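Five-membered-cyclitol-phosphate synthase (Streptomyces citricolor, PDB 6K96) is an NAD-binding enzyme of the myo-inositol-1-phosphate synthase family, built from a Rossmann-type nucleotide-binding domain and a second part with a mixed sheet. Local coordinates at residues F57-F61 against R119-A125; L63-K67 against A78-N82; F20-L25 against L85-P91. One frame throughout, in Å; residues are numbered along the deposited sequence.

How the contacts relate
All three contacts lie in or beside the Rossmann-type part of the chain that binds NAD. Contact 1 packs strand 55-62 of the parallel sheet against the end of helix 111-122. The chain leaves this strand directly into contact 2, where two loops meet beside the adenosine part of NAD; the two centres are about 20 Å apart. Contact 3, whose centre is about 18 Å from that of contact 2, holds the loop 85-91 on helix 14-31. Contacts 1 and 3 have centres about 21 Å apart, yet they touch directly: Phe57 CE1 lies 3.5 Å from Phe20 CD1. Contacts 1 and 2 both reach NAD, whereas the side chain of Phe20 in contact 3 stays about 11 Å from it.

Contact 1 (F57-F61 against R119-A125); sequences FVAAF and RLRESKA. With NAD (nicotinamide-adenine-dinucleotide), chain G.
Arg119 NH2 donates to the carbonyl oxygen of Val58 at 3.3 Å, with an N-H...O angle of 150°. The donor lies in the carbonyl plane on a lone pair, and the oxygen lies close to the guanidinium plane. Bends at chi2 (-59°) and chi3 (-71°) fold the arginine chain so that its tip reaches this carbonyl, while NH1 forms a salt bridge with Asp98, the stronger partner. Arginine suits the place because one flat group can serve both acceptors.

The aliphatic root of the same residue does apolar work: Arg119 CB meets the edge of the Phe61 ring in its plane, 3.6 Å from CZ. Leu120 CD2 touches the same rim at CE2, 3.9 Å away. At the other end Val58, beta-branched and compact, sets CG2 3.9 Å from Ala125 CB and also against Ser123 CB. Here the helix ends in a Schellman motif, with Lys124 at positive phi.

In this Rossmann fold, the end of helix 111-122 thus packs on strand 55-62. A guanidinium paired with Asp98 and also bonded to a backbone carbonyl is probably held in one orientation, while its hydrocarbon stem remains available for apolar packing.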
loop_
_atom_site.group_PDB
_atom_site.type_symbol
_atom_site.label_atom_id
_atom_site.label_comp_id
_atom_site.label_asym_id
_atom_site.label_seq_id
_atom_site.Cartn_x
_atom_site.Cartn_y
_atom_site.Cartn_z
ATOM N N PHE B 57 28.249 23.705 -19.275
ATOM C CA PHE B 57 28.186 22.703 -20.349
ATOM C C PHE B 57 28.895 23.316 -21.551
ATOM O O PHE B 57 28.520 24.428 -21.945
ATOM C CB PHE B 57 26.727 22.363 -20.625
ATOM C CG PHE B 57 26.076 21.605 -19.500
ATOM C CD1 PHE B 57 25.600 22.271 -18.380
ATOM C CD2 PHE B 57 25.999 20.218 -19.532
ATOM C CE1 PHE B 57 25.060 21.574 -17.316
ATOM C CE2 PHE B 57 25.399 19.528 -18.495
ATOM C CZ PHE B 57 24.937 20.209 -17.388
ATOM N N VAL B 58 29.887 22.630 -22.125
ATOM C CA VAL B 58 30.755 23.228 -23.183
ATOM C C VAL B 58 30.621 22.398 -24.463
ATOM O O VAL B 58 30.920 22.904 -25.577
ATOM C CB VAL B 58 32.206 23.332 -22.690
ATOM C CG1 VAL B 58 32.306 24.363 -21.562
ATOM C CG2 VAL B 58 32.780 21.981 -22.243
ATOM N N ALA B 59 30.113 21.177 -24.313
ATOM C CA ALA B 59 30.190 20.141 -25.363
ATOM C C ALA B 59 29.118 19.089 -25.118
ATOM O O ALA B 59 28.890 18.718 -23.956
ATOM C CB ALA B 59 31.593 19.568 -25.372
ATOM N N ALA B 60 28.550 18.596 -26.203
ATOM C CA ALA B 60 27.463 17.609 -26.180
ATOM C C ALA B 60 27.505 16.799 -27.470
ATOM O O ALA B 60 27.655 17.409 -28.560
ATOM C CB ALA B 60 26.133 18.306 -26.006
ATOM N N PHE B 61 27.338 15.480 -27.316
ATOM C CA PHE B 61 27.414 14.467 -28.389
ATOM C C PHE B 61 26.205 13.525 -28.293
ATOM O O PHE B 61 25.979 12.921 -27.219
ATOM C CB PHE B 61 28.750 13.746 -28.238
ATOM C CG PHE B 61 29.946 14.664 -28.249
ATOM C CD1 PHE B 61 30.358 15.288 -29.414
ATOM C CD2 PHE B 61 30.685 14.876 -27.105
ATOM C CE1 PHE B 61 31.456 16.134 -29.415
ATOM C CE2 PHE B 61 31.780 15.722 -27.110
ATOM C CZ PHE B 61 32.165 16.354 -28.258
ATOM N N ARG B 119 36.966 18.508 -30.344
ATOM C CA ARG B 119 35.916 19.264 -29.596
ATOM C C ARG B 119 36.281 19.297 -28.104
ATOM O O ARG B 119 36.104 20.379 -27.495
ATOM C CB ARG B 119 34.490 18.709 -29.764
ATOM C CG ARG B 119 33.596 19.383 -30.805
ATOM C CD ARG B 119 33.286 20.863 -30.668
ATOM N NE ARG B 119 32.399 21.201 -29.566
ATOM C CZ ARG B 119 31.079 21.414 -29.672
ATOM N NH1 ARG B 119 30.480 21.281 -30.843
ATOM N NH2 ARG B 119 30.357 21.746 -28.609
ATOM N N LEU B 120 36.808 18.202 -27.537
ATOM C CA LEU B 120 37.137 18.164 -26.088
ATOM C C LEU B 120 38.297 19.134 -25.804
ATOM O O LEU B 120 38.266 19.847 -24.735
ATOM C CB LEU B 120 37.512 16.744 -25.662
ATOM C CG LEU B 120 36.454 15.651 -25.779
ATOM C CD1 LEU B 120 37.003 14.367 -25.184
ATOM C CD2 LEU B 120 35.148 15.984 -25.095
ATOM N N ARG B 121 39.283 19.177 -26.713
ATOM C CA ARG B 121 40.481 20.056 -26.584
ATOM C C ARG B 121 40.051 21.529 -26.747
ATOM O O ARG B 121 40.517 22.376 -25.945
ATOM C CB ARG B 121 41.579 19.596 -27.551
ATOM C CG ARG B 121 42.900 20.353 -27.434
ATOM C CD ARG B 121 42.890 21.692 -28.175
ATOM N NE ARG B 121 44.153 22.087 -28.811
ATOM C CZ ARG B 121 44.281 23.006 -29.776
ATOM N NH1 ARG B 121 43.224 23.640 -30.265
ATOM N NH2 ARG B 121 45.483 23.277 -30.257
ATOM N N GLU B 122 39.180 21.818 -27.718
ATOM C CA GLU B 122 38.803 23.197 -28.138
ATOM C C GLU B 122 37.891 23.819 -27.077
ATOM O O GLU B 122 38.092 25.011 -26.749
ATOM C CB GLU B 122 38.133 23.180 -29.522
ATOM C CG GLU B 122 37.192 24.361 -29.776
ATOM C CD GLU B 122 36.088 24.120 -30.807
ATOM O OE1 GLU B 122 34.895 24.419 -30.494
ATOM O OE2 GLU B 122 36.417 23.631 -31.927
ATOM N N SER B 123 36.922 23.037 -26.581
ATOM C CA SER B 123 35.939 23.442 -25.544
ATOM C C SER B 123 36.602 23.520 -24.178
ATOM O O SER B 123 35.924 23.940 -23.243
ATOM C CB SER B 123 34.790 22.487 -25.497
ATOM O OG SER B 123 34.486 22.035 -26.810
ATOM N N LYS B 124 37.862 23.114 -24.071
ATOM C CA LYS B 124 38.621 23.159 -22.798
ATOM C C LYS B 124 37.824 22.405 -21.726
ATOM O O LYS B 124 37.877 22.805 -20.554
ATOM C CB LYS B 124 38.914 24.604 -22.365
ATOM C CG LYS B 124 39.770 24.711 -21.099
ATOM C CD LYS B 124 40.902 25.754 -21.107
ATOM C CE LYS B 124 41.703 25.776 -19.817
ATOM N NZ LYS B 124 41.062 26.632 -18.791
ATOM N N ALA B 125 37.128 21.339 -22.114
ATOM C CA ALA B 125 36.384 20.476 -21.176
ATOM C C ALA B 125 37.360 19.905 -20.138
ATOM O O ALA B 125 38.572 19.785 -20.421
ATOM C CB ALA B 125 35.664 19.400 -21.952
HETATM P PA NAD G . 18.606 8.258 -21.941
HETATM O O1A NAD G . 18.086 7.130 -22.745
HETATM O O2A NAD G . 17.586 9.277 -21.515
HETATM O O5B NAD G . 19.874 8.974 -22.548
HETATM C C5B NAD G . 20.543 8.235 -23.596
HETATM C C4B NAD G . 21.048 9.203 -24.633
HETATM O O4B NAD G . 22.170 8.666 -25.409
HETATM C C3B NAD G . 19.983 9.580 -25.668
HETATM O O3B NAD G . 20.051 10.983 -25.891
HETATM C C2B NAD G . 20.462 8.825 -26.906
HETATM O O2B NAD G . 19.793 9.436 -27.971
HETATM C C1B NAD G . 21.967 9.068 -26.755
HETATM N N9A NAD G . 22.864 8.291 -27.587
HETATM C C8A NAD G . 22.589 7.028 -28.052
HETATM N N7A NAD G . 23.594 6.488 -28.702
HETATM C C5A NAD G . 24.610 7.436 -28.638
HETATM C C6A NAD G . 25.926 7.432 -29.144
HETATM N N6A NAD G . 26.442 6.398 -29.798
HETATM N N1A NAD G . 26.710 8.512 -28.879
HETATM C C2A NAD G . 26.153 9.538 -28.208
HETATM N N3A NAD G . 24.925 9.651 -27.706
HETATM C C4A NAD G . 24.183 8.553 -27.943
HETATM O O3 NAD G . 19.260 7.638 -20.634
HETATM P PN NAD G . 19.352 8.246 -19.148
HETATM O O1N NAD G . 19.959 9.592 -19.252
HETATM O O2N NAD G . 17.994 7.979 -18.574
HETATM O O5D NAD G . 20.436 7.246 -18.495
HETATM C C5D NAD G . 21.789 7.206 -19.111
HETATM C C4D NAD G . 22.526 5.997 -18.616
HETATM O O4D NAD G . 22.757 6.060 -17.190
HETATM C C3D NAD G . 21.769 4.687 -18.877
HETATM O O3D NAD G . 22.728 3.707 -19.214
HETATM C C2D NAD G . 21.246 4.316 -17.492
HETATM O O2D NAD G . 21.083 2.936 -17.224
HETATM C C1D NAD G . 22.394 4.800 -16.608
HETATM N N1N NAD G . 21.930 4.896 -15.190
HETATM C C2N NAD G . 20.717 5.605 -14.898
HETATM C C3N NAD G . 20.141 5.566 -13.639
HETATM C C7N NAD G . 18.879 6.376 -13.401
HETATM O O7N NAD G . 18.471 7.134 -14.270
HETATM N N7N NAD G . 18.244 6.221 -12.242
HETATM C C4N NAD G . 20.766 4.778 -12.673
HETATM C C5N NAD G . 22.026 4.244 -12.915
HETATM C C6N NAD G . 22.549 4.239 -14.194
#

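Contact 2 (L63-K67 against A78-N82); sequences LHPNK and AEPNN. With NAD (nicotinamide-adenine-dinucleotide), chain G.
Asn66 and Ala78 bring the two loops nearest, their CA atoms 6.3 Å apart, where a type I turn over His64-Lys67 faces a type VI turn over Ala78-Asn81 with a cis peptide bond before Pro80. Proline suits that turn because it accepts the cis bond readily.

Asn66 ND2 donates to Glu79 O at 3.3 Å. The bond is straight, with an N-H...O angle of 166°, but the donor stands above the carbonyl plane and not on a lone pair. The backbone N of Asn66 bonds in turn to His64 ND1 in the plane of the ring, which probably restrains the rotation of the imidazole. With its face so presented, the ring receives Pro80 CD in a CH-pi contact, 4.2 Å from the His64 centroid, and Glu79 O lies over the same face toward the rim.

The side chain of Lys67, extended beyond CG, carries NZ to three acceptors: Asn81 OD1 at 2.8 Å, O3B of NAD, and the carbonyl of Val12. Asn81 is well chosen as second shell, since its ND2 bonds to the carbonyls of Val76 and Val12, which leaves OD1 turned to the ammonium. Leu63 adds an apolar touch on the adenine, its CG 3.7 Å from NAD C6A.

Asp62, at the end of strand 55-62, also bonds NAD and takes the N-H of His64. An acidic residue at the end of the second parallel strand, followed here by a loop whose lysine bonds the adenosine ribose at O3B, is the familiar dinucleotide site of a Rossmann fold.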
loop_
_atom_site.group_PDB
_atom_site.type_symbol
_atom_site.label_atom_id
_atom_site.label_comp_id
_atom_site.label_asym_id
_atom_site.label_seq_id
_atom_site.Cartn_x
_atom_site.Cartn_y
_atom_site.Cartn_z
ATOM N N LEU B 63 23.180 11.113 -31.233
ATOM C CA LEU B 63 22.898 10.527 -32.584
ATOM C C LEU B 63 21.447 10.782 -32.974
ATOM O O LEU B 63 21.158 10.629 -34.168
ATOM C CB LEU B 63 23.134 9.003 -32.659
ATOM C CG LEU B 63 24.557 8.455 -32.472
ATOM C CD1 LEU B 63 24.574 6.960 -32.705
ATOM C CD2 LEU B 63 25.588 9.133 -33.346
ATOM N N HIS B 64 20.554 11.059 -32.027
ATOM C CA HIS B 64 19.104 11.260 -32.313
ATOM C C HIS B 64 18.897 12.559 -33.103
ATOM O O HIS B 64 19.386 13.641 -32.733
ATOM C CB HIS B 64 18.280 11.243 -31.025
ATOM C CG HIS B 64 16.826 11.001 -31.238
ATOM N ND1 HIS B 64 15.981 11.934 -31.811
ATOM C CD2 HIS B 64 16.050 9.953 -30.883
ATOM C CE1 HIS B 64 14.759 11.440 -31.875
ATOM N NE2 HIS B 64 14.772 10.223 -31.308
ATOM N N PRO B 65 18.159 12.468 -34.232
ATOM C CA PRO B 65 17.870 13.630 -35.092
ATOM C C PRO B 65 17.248 14.891 -34.435
ATOM O O PRO B 65 17.505 15.998 -34.926
ATOM C CB PRO B 65 16.861 13.066 -36.119
ATOM C CG PRO B 65 17.087 11.568 -36.117
ATOM C CD PRO B 65 17.571 11.217 -34.729
ATOM N N ASN B 66 16.442 14.735 -33.381
ATOM C CA ASN B 66 15.879 15.853 -32.560
ATOM C C ASN B 66 16.966 16.573 -31.736
ATOM O O ASN B 66 16.749 17.767 -31.361
ATOM C CB ASN B 66 14.813 15.335 -31.606
ATOM C CG ASN B 66 13.619 14.784 -32.343
ATOM O OD1 ASN B 66 13.485 14.990 -33.553
ATOM N ND2 ASN B 66 12.763 14.087 -31.615
ATOM N N LYS B 67 18.106 15.901 -31.502
ATOM C CA LYS B 67 19.187 16.405 -30.616
ATOM C C LYS B 67 20.395 16.907 -31.414
ATOM O O LYS B 67 21.021 17.858 -30.927
ATOM C CB LYS B 67 19.553 15.327 -29.593
ATOM C CG LYS B 67 18.355 14.772 -28.827
ATOM C CD LYS B 67 18.670 14.298 -27.407
ATOM C CE LYS B 67 17.547 13.514 -26.758
ATOM N NZ LYS B 67 18.062 12.534 -25.787
ATOM N N ALA B 78 14.340 18.038 -25.514
ATOM C CA ALA B 78 13.826 17.512 -26.793
ATOM C C ALA B 78 13.457 16.039 -26.642
ATOM O O ALA B 78 14.213 15.251 -26.019
ATOM C CB ALA B 78 14.841 17.719 -27.891
ATOM N N GLU B 79 12.325 15.701 -27.244
ATOM C CA GLU B 79 11.826 14.319 -27.414
ATOM C C GLU B 79 12.977 13.376 -27.766
ATOM O O GLU B 79 13.847 13.769 -28.527
ATOM C CB GLU B 79 10.810 14.329 -28.546
ATOM C CG GLU B 79 9.881 13.150 -28.491
ATOM C CD GLU B 79 8.719 13.401 -27.551
ATOM O OE1 GLU B 79 8.349 14.603 -27.386
ATOM O OE2 GLU B 79 8.194 12.404 -26.993
ATOM N N PRO B 80 13.036 12.129 -27.242
ATOM C CA PRO B 80 12.051 11.609 -26.286
ATOM C C PRO B 80 12.417 11.761 -24.796
ATOM O O PRO B 80 11.996 10.908 -24.023
ATOM C CB PRO B 80 11.987 10.125 -26.705
ATOM C CG PRO B 80 13.412 9.794 -27.135
ATOM C CD PRO B 80 14.020 11.104 -27.616
ATOM N N ASN B 81 13.207 12.791 -24.442
ATOM C CA ASN B 81 13.506 13.218 -23.037
ATOM C C ASN B 81 12.196 13.662 -22.372
ATOM O O ASN B 81 11.447 14.445 -22.992
ATOM C CB ASN B 81 14.520 14.358 -22.897
ATOM C CG ASN B 81 15.939 13.951 -23.247
ATOM O OD1 ASN B 81 16.157 12.820 -23.690
ATOM N ND2 ASN B 81 16.891 14.872 -23.112
ATOM N N ASN B 82 11.905 13.114 -21.196
ATOM C CA ASN B 82 10.602 13.293 -20.520
ATOM C C ASN B 82 10.869 13.436 -19.015
ATOM O O ASN B 82 9.990 13.144 -18.253
ATOM C CB ASN B 82 9.640 12.178 -20.929
ATOM C CG ASN B 82 10.112 10.820 -20.477
ATOM O OD1 ASN B 82 11.024 10.747 -19.640
ATOM N ND2 ASN B 82 9.459 9.764 -20.978
HETATM P PA NAD G . 18.606 8.258 -21.941
HETATM O O1A NAD G . 18.086 7.130 -22.745
HETATM O O2A NAD G . 17.586 9.277 -21.515
HETATM O O5B NAD G . 19.874 8.974 -22.548
HETATM C C5B NAD G . 20.543 8.235 -23.596
HETATM C C4B NAD G . 21.048 9.203 -24.633
HETATM O O4B NAD G . 22.170 8.666 -25.409
HETATM C C3B NAD G . 19.983 9.580 -25.668
HETATM O O3B NAD G . 20.051 10.983 -25.891
HETATM C C2B NAD G . 20.462 8.825 -26.906
HETATM O O2B NAD G . 19.793 9.436 -27.971
HETATM C C1B NAD G . 21.967 9.068 -26.755
HETATM N N9A NAD G . 22.864 8.291 -27.587
HETATM C C8A NAD G . 22.589 7.028 -28.052
HETATM N N7A NAD G . 23.594 6.488 -28.702
HETATM C C5A NAD G . 24.610 7.436 -28.638
HETATM C C6A NAD G . 25.926 7.432 -29.144
HETATM N N6A NAD G . 26.442 6.398 -29.798
HETATM N N1A NAD G . 26.710 8.512 -28.879
HETATM C C2A NAD G . 26.153 9.538 -28.208
HETATM N N3A NAD G . 24.925 9.651 -27.706
HETATM C C4A NAD G . 24.183 8.553 -27.943
HETATM O O3 NAD G . 19.260 7.638 -20.634
HETATM P PN NAD G . 19.352 8.246 -19.148
HETATM O O1N NAD G . 19.959 9.592 -19.252
HETATM O O2N NAD G . 17.994 7.979 -18.574
HETATM O O5D NAD G . 20.436 7.246 -18.495
HETATM C C5D NAD G . 21.789 7.206 -19.111
HETATM C C4D NAD G . 22.526 5.997 -18.616
HETATM O O4D NAD G . 22.757 6.060 -17.190
HETATM C C3D NAD G . 21.769 4.687 -18.877
HETATM O O3D NAD G . 22.728 3.707 -19.214
HETATM C C2D NAD G . 21.246 4.316 -17.492
HETATM O O2D NAD G . 21.083 2.936 -17.224
HETATM C C1D NAD G . 22.394 4.800 -16.608
HETATM N N1N NAD G . 21.930 4.896 -15.190
HETATM C C2N NAD G . 20.717 5.605 -14.898
HETATM C C3N NAD G . 20.141 5.566 -13.639
HETATM C C7N NAD G . 18.879 6.376 -13.401
HETATM O O7N NAD G . 18.471 7.134 -14.270
HETATM N N7N NAD G . 18.244 6.221 -12.242
HETATM C C4N NAD G . 20.766 4.778 -12.673
HETATM C C5N NAD G . 22.026 4.244 -12.915
HETATM C C6N NAD G . 22.549 4.239 -14.194
#

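Contact 3 (F20-L25 against L85-P91); sequences FQGAEL and LLGVELP
The Phe20 ring has Pro91 O at its edge, in plane and 3.5 Å from CZ, while Leu90 CD2 approaches it obliquely; Phe57 and Phe72 complete its aromatic surroundings through edge-to-face packing. The ring belongs to helix 14-31, the first helix of the Rossmann fold, which follows strand 5-10. The segment 85-91, part of the long loop between helix 72-75 and strand 98-99, is laid along that helix without regular structure of its own.

A helix side chain takes one backbone N-H of the loop: Gln21 OE1 accepts the N-H of Leu86 at 3.0 Å. The N-H...O angle is 158°, and the donor is tilted 30° from the amide carbonyl plane. Glutamine is apt because the other half of its amide is a donor: NE2 bonds to Pro84 O, just before the segment, and to Ser17 OG. A chain extended beyond CG (chi2 -161°) gives the reach.

Apolar side chains make most of the other touches. Leu25 and Leu86 cross at about a right angle, CD1 to CD1 at 3.7 Å, and both also pack on Ala278 of a second subunit, so this end of the contact touches the subunit interface. Glu24 pairs its OE2 with Arg27. Its carbons come implausibly near the Pro91 ring, so the placing of this carboxylate is doubtful.

Val88 points at the helix, and Leu90 brings its methyls over to it. Val88 rests CG2 4.0 Å from Leu25 CB, and its CG1 turns toward Glu24. Leu90 lies across Gln21: its CD1 is 3.7 Å from Gln21 CG, while its CD2 sits against the helix backbone, 3.5 Å from Gln21 CA.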
loop_
_atom_site.group_PDB
_atom_site.type_symbol
_atom_site.label_atom_id
_atom_site.label_comp_id
_atom_site.label_asym_id
_atom_site.label_seq_id
_atom_site.Cartn_x
_atom_site.Cartn_y
_atom_site.Cartn_z
ATOM N N PHE B 20 21.166 19.567 -15.784
ATOM C CA PHE B 20 21.197 20.938 -16.347
ATOM C C PHE B 20 20.114 21.766 -15.673
ATOM O O PHE B 20 20.453 22.779 -15.075
ATOM C CB PHE B 20 20.948 20.937 -17.849
ATOM C CG PHE B 20 20.996 22.303 -18.469
ATOM C CD1 PHE B 20 22.100 23.128 -18.271
ATOM C CD2 PHE B 20 19.941 22.761 -19.238
ATOM C CE1 PHE B 20 22.175 24.375 -18.871
ATOM C CE2 PHE B 20 20.023 24.000 -19.854
ATOM C CZ PHE B 20 21.144 24.797 -19.679
ATOM N N GLN B 21 18.855 21.344 -15.762
ATOM C CA GLN B 21 17.734 22.010 -15.059
ATOM C C GLN B 21 18.012 22.008 -13.555
ATOM O O GLN B 21 17.721 23.013 -12.913
ATOM C CB GLN B 21 16.421 21.290 -15.307
ATOM C CG GLN B 21 15.990 21.365 -16.745
ATOM C CD GLN B 21 14.520 21.065 -16.878
ATOM O OE1 GLN B 21 13.693 21.918 -16.547
ATOM N NE2 GLN B 21 14.208 19.863 -17.365
ATOM N N GLY B 22 18.510 20.914 -12.993
ATOM C CA GLY B 22 18.776 20.885 -11.547
ATOM C C GLY B 22 19.698 22.018 -11.160
ATOM O O GLY B 22 19.305 22.817 -10.362
ATOM N N ALA B 23 20.863 22.105 -11.782
ATOM C CA ALA B 23 21.895 23.124 -11.508
ATOM C C ALA B 23 21.295 24.530 -11.557
ATOM O O ALA B 23 21.727 25.327 -10.731
ATOM C CB ALA B 23 23.041 23.016 -12.471
ATOM N N GLU B 24 20.363 24.828 -12.468
ATOM C CA GLU B 24 19.735 26.183 -12.571
ATOM C C GLU B 24 18.608 26.349 -11.546
ATOM O O GLU B 24 18.283 27.521 -11.266
ATOM C CB GLU B 24 19.143 26.502 -13.947
ATOM C CG GLU B 24 20.036 27.406 -14.806
ATOM C CD GLU B 24 20.027 28.917 -14.521
ATOM O OE1 GLU B 24 18.955 29.531 -14.500
ATOM O OE2 GLU B 24 21.109 29.484 -14.329
ATOM N N LEU B 25 17.993 25.264 -11.074
ATOM C CA LEU B 25 17.039 25.350 -9.948
ATOM C C LEU B 25 17.826 25.765 -8.709
ATOM O O LEU B 25 17.390 26.717 -8.094
ATOM C CB LEU B 25 16.274 24.047 -9.705
ATOM C CG LEU B 25 15.106 24.149 -8.709
ATOM C CD1 LEU B 25 13.850 23.496 -9.242
ATOM C CD2 LEU B 25 15.418 23.543 -7.346
ATOM N N LEU B 85 9.936 19.574 -16.948
ATOM C CA LEU B 85 10.258 21.025 -16.890
ATOM C C LEU B 85 10.142 21.481 -15.438
ATOM O O LEU B 85 9.077 21.253 -14.851
ATOM C CB LEU B 85 9.288 21.822 -17.764
ATOM C CG LEU B 85 9.741 21.990 -19.213
ATOM C CD1 LEU B 85 9.457 20.707 -19.999
ATOM C CD2 LEU B 85 9.068 23.219 -19.845
ATOM N N LEU B 86 11.205 22.072 -14.896
ATOM C CA LEU B 86 11.252 22.439 -13.470
ATOM C C LEU B 86 10.787 23.886 -13.285
ATOM O O LEU B 86 10.635 24.290 -12.114
ATOM C CB LEU B 86 12.669 22.241 -12.924
ATOM C CG LEU B 86 13.124 20.807 -12.674
ATOM C CD1 LEU B 86 14.379 20.843 -11.810
ATOM C CD2 LEU B 86 12.065 19.944 -12.013
ATOM N N GLY B 87 10.532 24.636 -14.359
ATOM C CA GLY B 87 9.997 26.005 -14.198
ATOM C C GLY B 87 11.081 26.939 -13.692
ATOM O O GLY B 87 10.891 27.633 -12.664
ATOM N N VAL B 88 12.209 26.909 -14.394
ATOM C CA VAL B 88 13.374 27.792 -14.154
ATOM C C VAL B 88 13.758 28.366 -15.512
ATOM O O VAL B 88 13.594 27.679 -16.519
ATOM C CB VAL B 88 14.542 27.031 -13.507
ATOM C CG1 VAL B 88 15.649 27.983 -13.081
ATOM C CG2 VAL B 88 14.090 26.195 -12.322
ATOM N N GLU B 89 14.201 29.613 -15.552
ATOM C CA GLU B 89 14.716 30.178 -16.817
ATOM C C GLU B 89 16.047 29.486 -17.073
ATOM O O GLU B 89 17.061 29.928 -16.517
ATOM C CB GLU B 89 14.894 31.691 -16.736
ATOM C CG GLU B 89 15.772 32.131 -15.581
ATOM C CD GLU B 89 15.491 33.533 -15.069
ATOM O OE1 GLU B 89 15.496 34.481 -15.894
ATOM O OE2 GLU B 89 15.254 33.676 -13.844
ATOM N N LEU B 90 16.010 28.384 -17.815
ATOM C CA LEU B 90 17.242 27.670 -18.229
ATOM C C LEU B 90 18.031 28.603 -19.145
ATOM O O LEU B 90 17.469 29.093 -20.115
ATOM C CB LEU B 90 16.824 26.403 -18.973
ATOM C CG LEU B 90 16.210 25.321 -18.101
ATOM C CD1 LEU B 90 15.572 24.251 -18.977
ATOM C CD2 LEU B 90 17.280 24.719 -17.205
ATOM N N PRO B 91 19.362 28.904 -18.868
ATOM C CA PRO B 91 20.242 29.782 -19.631
ATOM C C PRO B 91 20.657 29.124 -20.955
ATOM O O PRO B 91 20.578 27.918 -21.052
ATOM C CB PRO B 91 21.469 29.950 -18.714
ATOM C CG PRO B 91 21.509 28.677 -17.905
ATOM C CD PRO B 91 20.062 28.271 -17.758
#